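Local atomic coordinates of protein ElaA (Escherichia coli, PDB entry 5Z6N), a protein that probably acts as an N-acetyltransferase of the GNAT superfamily, moving the acetyl group of acetyl coenzyme A onto an amine. Residues V91-Q94 and L95-T99; Q121-Y124 and Q125-F129; E11-V14 and S15-Y18. One frame throughout, in Å; residues are numbered along the deposited sequence.

From the N terminus, the chain leaves strand 3-8 and reaches interaction 3, where residues 11-13 lead into helix 14-31. The meander of strands 49-54, 59-67 and 75-82 follows, and then interaction 1 forms the first turns of helix 91-106, which leads on to strand 112-117. Interaction 2 comes next, turning the chain from helix 121-124 into strand 129-131. All three contacts are local and in series; none nests in or crosses another, and each closes no more than a turn. Interactions 1 and 2 nevertheless meet in space, with Q93 and M96 packed on F127, their centres about 12 Å apart. Interaction 3 lies apart, about 30 Å from interaction 2 between centres.

Interaction 1 (V91-Q94 and L95-T99); sequences VGQQ and LMSKT
K98 folds back alongside Q94, one turn earlier in the helix, and the two side chains point the same way. Its CB lies 3.5 Å from Q94 O, its CG 3.2 Å from the same Q94 O, and CD passes a little farther off. With CG beside the backbone N (chi1 -61°) and the next two torsions extended, the chain runs back over the preceding turn; a bend at chi4 (68°) then brings NZ to 3.8 Å from Q94 CB. The ammonium group thus rests against the methylenes of Q94, and K98 also makes a cation-pi contact with W4. Beneath this pair, K98 N donates to Q94 O.

Next to it, S97 grips one carbonyl twice. S97 OG donates to Q93 O over 2.8 Å, in the carbonyl plane and on a lone pair, while S97 N reaches Q93 O from above that plane at 3.3 Å. Two residues further along, T99 also grips a carbonyl twice: T99 OG1, 2.8 Å from L95 O, and T99 N approach that oxygen from opposite faces. The side chains of L95 and M96 pack on V80 of strand 75-82. This is the first part of the helix in the beta-alpha-beta unit 75-82, 91-106, 112-117, whose N-terminal end in GNAT enzymes typically faces the pyrophosphate of coenzyme A.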
# COMPACT_ATOMS: atom_id res chain seq x y z
N VAL B 91 -1.14 -6.32 23.88
CA VAL B 91 -0.16 -6.20 22.80
C VAL B 91 0.05 -4.74 22.41
O VAL B 91 1.17 -4.33 22.09
CB VAL B 91 -0.59 -7.07 21.59
CG1 VAL B 91 -1.99 -6.71 21.15
CG2 VAL B 91 0.40 -6.90 20.44
N GLY B 92 -1.02 -3.94 22.42
CA GLY B 92 -0.87 -2.53 22.13
C GLY B 92 0.06 -1.83 23.11
O GLY B 92 0.90 -1.01 22.72
N GLN B 93 -0.07 -2.16 24.39
CA GLN B 93 0.86 -1.65 25.40
C GLN B 93 2.28 -2.13 25.13
O GLN B 93 3.24 -1.41 25.44
CB GLN B 93 0.38 -2.07 26.79
CG GLN B 93 1.41 -1.94 27.90
CD GLN B 93 2.18 -3.23 28.13
OE1 GLN B 93 1.59 -4.30 28.24
NE2 GLN B 93 3.51 -3.13 28.18
N GLN B 94 2.43 -3.32 24.55
CA GLN B 94 3.77 -3.82 24.24
C GLN B 94 4.36 -3.09 23.03
O GLN B 94 5.55 -2.74 23.03
CB GLN B 94 3.73 -5.32 23.99
CG GLN B 94 3.70 -6.15 25.27
CD GLN B 94 3.11 -7.53 25.05
OE1 GLN B 94 2.35 -8.03 25.88
NE2 GLN B 94 3.45 -8.14 23.92
N LEU B 95 3.55 -2.85 22.00
CA LEU B 95 4.03 -2.12 20.83
C LEU B 95 4.50 -0.72 21.20
O LEU B 95 5.57 -0.27 20.76
CB LEU B 95 2.92 -2.06 19.77
CG LEU B 95 3.06 -1.01 18.66
CD1 LEU B 95 4.29 -1.26 17.82
CD2 LEU B 95 1.81 -0.99 17.80
N MET B 96 3.71 -0.02 22.02
CA MET B 96 4.02 1.36 22.36
C MET B 96 5.33 1.46 23.14
O MET B 96 6.22 2.24 22.78
CB MET B 96 2.87 1.96 23.17
CG MET B 96 1.62 2.19 22.35
SD MET B 96 1.93 3.42 21.07
CE MET B 96 2.43 4.81 22.08
N SER B 97 5.47 0.66 24.19
CA SER B 97 6.65 0.76 25.05
C SER B 97 7.92 0.36 24.32
O SER B 97 8.99 0.93 24.60
CB SER B 97 6.45 -0.11 26.30
OG SER B 97 6.01 -1.40 25.94
N LYS B 98 7.85 -0.59 23.40
CA LYS B 98 9.03 -0.94 22.62
C LYS B 98 9.36 0.13 21.59
O LYS B 98 10.53 0.32 21.24
CB LYS B 98 8.84 -2.30 21.95
CG LYS B 98 8.63 -3.43 22.94
CD LYS B 98 8.69 -4.79 22.27
CE LYS B 98 8.76 -5.91 23.31
NZ LYS B 98 7.50 -6.05 24.10
N THR B 99 8.34 0.84 21.09
CA THR B 99 8.56 1.92 20.14
C THR B 99 9.11 3.16 20.83
O THR B 99 9.89 3.91 20.23
CB THR B 99 7.25 2.25 19.40
OG1 THR B 99 6.80 1.09 18.70
CG2 THR B 99 7.46 3.36 18.39

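Interaction 2 (Q121-Y124 and Q125-F129); sequences QNFY and QSFGF
F127 brings the edge of its ring to the face of F123 in a T-shaped stack, the centroids 5.1 Å apart and the planes at 65°. The touching atom is F127 CE2, which stands over the F123 ring near its rim, 3.6 Å from F123 CZ. The same edge of F127 also faces F123 O, near the plane of its own ring. At the other end of the turn, Q121 and Q125 bridge their amides: Q121 NE2 donates to Q125 OE1 at 3.2 Å, coming from well above the carbonyl plane, and the two amide planes are 76° apart. Q121 has CG anti to the backbone N (chi1 177°) and an extended chain, which carries NE2 out to that oxygen.

A short helix, here 121-124, whose last residue Y124 is followed by a turn into the glycine-phenylalanine pair G128-F129, is a recurrent feature of the C-terminal half of GNAT domains. The backbone of the helix end and turn is held by Q125 N on Q121 O, 2.9 Å, and by Y124 O, which accepts F127 N at 3.1 Å and, weakly, F129 N. G128, with a positive phi, swings the chain out of the turn toward strand 129-131. F129 then lays the edge of its ring against Y124 O, while its CD1 also approaches Y124 CB at 4.2 Å.

Beyond this shell, the aromatic groups pack on the sheet and on the neighbouring helix. Y124 and F129 both lean on L114 of strand 112-117, and F123, Y124 and F127 all touch M96 of helix 91-106.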
# COMPACT_ATOMS: atom_id res chain seq x y z
N GLN B 121 -7.20 8.51 23.86
CA GLN B 121 -6.38 9.47 24.58
C GLN B 121 -5.87 8.91 25.91
O GLN B 121 -4.69 9.07 26.24
CB GLN B 121 -7.18 10.76 24.81
CG GLN B 121 -6.47 11.81 25.62
CD GLN B 121 -7.20 13.13 25.58
OE1 GLN B 121 -7.83 13.48 24.59
NE2 GLN B 121 -7.13 13.88 26.69
N ASN B 122 -6.75 8.27 26.69
CA ASN B 122 -6.36 7.77 28.00
C ASN B 122 -5.33 6.64 27.92
O ASN B 122 -4.63 6.39 28.90
CB ASN B 122 -7.59 7.29 28.77
CG ASN B 122 -8.25 8.40 29.55
OD1 ASN B 122 -9.43 8.68 29.37
ND2 ASN B 122 -7.49 9.05 30.43
N PHE B 123 -5.24 5.96 26.77
CA PHE B 123 -4.28 4.87 26.61
C PHE B 123 -2.89 5.41 26.31
O PHE B 123 -1.89 4.84 26.75
CB PHE B 123 -4.77 3.91 25.52
CG PHE B 123 -3.71 2.97 25.00
CD1 PHE B 123 -3.54 1.72 25.57
CD2 PHE B 123 -2.93 3.30 23.89
CE1 PHE B 123 -2.58 0.84 25.10
CE2 PHE B 123 -1.98 2.42 23.41
CZ PHE B 123 -1.81 1.19 24.01
N TYR B 124 -2.81 6.51 25.55
CA TYR B 124 -1.52 7.14 25.31
C TYR B 124 -1.06 7.98 26.50
O TYR B 124 0.14 8.14 26.70
CB TYR B 124 -1.57 8.01 24.05
CG TYR B 124 -1.77 7.22 22.77
CD1 TYR B 124 -0.85 6.27 22.37
CD2 TYR B 124 -2.88 7.44 21.97
CE1 TYR B 124 -1.02 5.55 21.20
CE2 TYR B 124 -3.07 6.72 20.80
CZ TYR B 124 -2.14 5.78 20.42
OH TYR B 124 -2.32 5.07 19.25
N GLN B 125 -2.00 8.52 27.27
CA GLN B 125 -1.64 9.22 28.50
C GLN B 125 -1.04 8.28 29.54
O GLN B 125 -0.38 8.75 30.47
CB GLN B 125 -2.84 9.95 29.09
CG GLN B 125 -3.16 11.27 28.42
CD GLN B 125 -4.46 11.89 28.91
OE1 GLN B 125 -4.76 13.04 28.62
NE2 GLN B 125 -5.23 11.12 29.68
N SER B 126 -1.27 6.97 29.41
CA SER B 126 -0.65 5.99 30.30
C SER B 126 0.79 5.67 29.91
O SER B 126 1.43 4.86 30.58
CB SER B 126 -1.47 4.70 30.33
OG SER B 126 -0.97 3.75 29.41
N PHE B 127 1.30 6.28 28.84
CA PHE B 127 2.68 6.13 28.42
C PHE B 127 3.48 7.41 28.57
O PHE B 127 4.65 7.45 28.18
CB PHE B 127 2.75 5.64 26.97
CG PHE B 127 2.27 4.24 26.78
CD1 PHE B 127 3.14 3.17 26.93
CD2 PHE B 127 0.96 3.98 26.45
CE1 PHE B 127 2.71 1.87 26.76
CE2 PHE B 127 0.51 2.68 26.28
CZ PHE B 127 1.39 1.63 26.43
N GLY B 128 2.88 8.47 29.13
CA GLY B 128 3.58 9.72 29.33
C GLY B 128 3.20 10.83 28.38
O GLY B 128 3.79 11.92 28.47
N PHE B 129 2.25 10.60 27.48
CA PHE B 129 1.80 11.65 26.58
C PHE B 129 0.79 12.55 27.27
O PHE B 129 0.04 12.12 28.16
CB PHE B 129 1.15 11.04 25.33
CG PHE B 129 2.11 10.31 24.44
CD1 PHE B 129 2.48 9.00 24.71
CD2 PHE B 129 2.63 10.92 23.31
CE1 PHE B 129 3.36 8.32 23.88
CE2 PHE B 129 3.51 10.25 22.47
CZ PHE B 129 3.87 8.95 22.77

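Interaction 3 (E11-V14 and S15-Y18); sequences ELSV and SQLY
The flat amide of Q16 turns its oxygen back to the start of the helix: S13 N donates to Q16 OE1 over 3.1 Å, in the carbonyl plane, on a lone pair and nearly straight at 167°. E11 O lies near the same amide oxygen, and L12 CD2 approaches the stem of the side chain, 4.1 Å from Q16 CB. S13 and Q16 form a capping box, with S13 as the N-cap of helix 14-31. In the returning half of the box, S13 OG accepts Q16 N, a weak bond at 3.5 Å, and also S15 N, again weakly. With CG beside its backbone N (chi1 -77°) and the chain extended beyond, Q16 reaches back along the first turn as far as S13. An alanine here would remove the amide oxygen that S13 N bonds to, and is likely to leave the N-cap backbone held less firmly to the first turn.

On the buried side, L12 and L17 meet beside the cap, L12 CD1 lying 4.5 Å from L17 CD1. This light apolar contact between the residue before the N-cap and the fourth after it fits a hydrophobic staple, and L12 also packs on L7 of strand 3-8.

The contact reaches the dimer interface. L17 packs on L17 of the second subunit, V14 on L12 of that subunit, and Y18 OH is hydrogen-bonded to D43 OD2 and G41 N there. Regular helical bonding sets in at once: L17 N donates to S13 O, and Y18 N to V14 O, both at 3.0 Å. At the outer side of the cap, S15 OG donates to S13 OG over 3.2 Å.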
# COMPACT_ATOMS: atom_id res chain seq x y z
N GLU B 11 16.72 -1.91 6.09
CA GLU B 11 16.74 -3.34 6.37
C GLU B 11 15.48 -4.05 5.89
O GLU B 11 15.46 -5.29 5.87
CB GLU B 11 16.90 -3.57 7.88
CG GLU B 11 18.12 -2.91 8.50
CD GLU B 11 18.01 -2.80 10.01
OE1 GLU B 11 17.53 -3.76 10.64
OE2 GLU B 11 18.41 -1.75 10.56
N LEU B 12 14.44 -3.31 5.53
CA LEU B 12 13.19 -3.90 5.08
C LEU B 12 13.42 -4.71 3.81
O LEU B 12 13.93 -4.19 2.82
CB LEU B 12 12.15 -2.81 4.81
CG LEU B 12 11.51 -2.02 5.94
CD1 LEU B 12 10.69 -0.89 5.34
CD2 LEU B 12 10.64 -2.90 6.83
N SER B 13 13.05 -5.99 3.84
CA SER B 13 13.02 -6.77 2.62
C SER B 13 11.72 -6.48 1.87
O SER B 13 10.85 -5.74 2.34
CB SER B 13 13.17 -8.26 2.91
OG SER B 13 11.92 -8.92 2.81
N VAL B 14 11.58 -7.08 0.69
CA VAL B 14 10.39 -6.86 -0.12
C VAL B 14 9.15 -7.40 0.57
O VAL B 14 8.09 -6.75 0.58
CB VAL B 14 10.59 -7.46 -1.53
CG1 VAL B 14 9.28 -7.85 -2.13
CG2 VAL B 14 11.28 -6.46 -2.42
N SER B 15 9.26 -8.58 1.20
CA SER B 15 8.10 -9.16 1.86
C SER B 15 7.78 -8.47 3.19
O SER B 15 6.63 -8.48 3.63
CB SER B 15 8.32 -10.66 2.10
OG SER B 15 9.35 -10.88 3.04
N GLN B 16 8.79 -7.87 3.83
CA GLN B 16 8.53 -7.11 5.04
C GLN B 16 7.79 -5.81 4.73
O GLN B 16 6.88 -5.41 5.46
CB GLN B 16 9.83 -6.82 5.78
CG GLN B 16 10.37 -8.01 6.56
CD GLN B 16 11.66 -7.68 7.29
OE1 GLN B 16 12.53 -6.99 6.75
NE2 GLN B 16 11.79 -8.17 8.51
N LEU B 17 8.16 -5.15 3.63
CA LEU B 17 7.45 -3.95 3.21
C LEU B 17 6.02 -4.28 2.80
O LEU B 17 5.07 -3.57 3.17
CB LEU B 17 8.18 -3.26 2.06
CG LEU B 17 7.41 -2.08 1.47
CD1 LEU B 17 7.18 -1.02 2.54
CD2 LEU B 17 8.11 -1.49 0.26
N TYR B 18 5.85 -5.35 2.02
CA TYR B 18 4.51 -5.74 1.58
C TYR B 18 3.58 -6.00 2.76
O TYR B 18 2.40 -5.63 2.72
CB TYR B 18 4.59 -6.98 0.70
CG TYR B 18 3.32 -7.20 -0.09
CD1 TYR B 18 3.08 -6.47 -1.25
CD2 TYR B 18 2.36 -8.12 0.32
CE1 TYR B 18 1.93 -6.66 -1.98
CE2 TYR B 18 1.20 -8.31 -0.40
CZ TYR B 18 0.99 -7.58 -1.56
OH TYR B 18 -0.16 -7.76 -2.29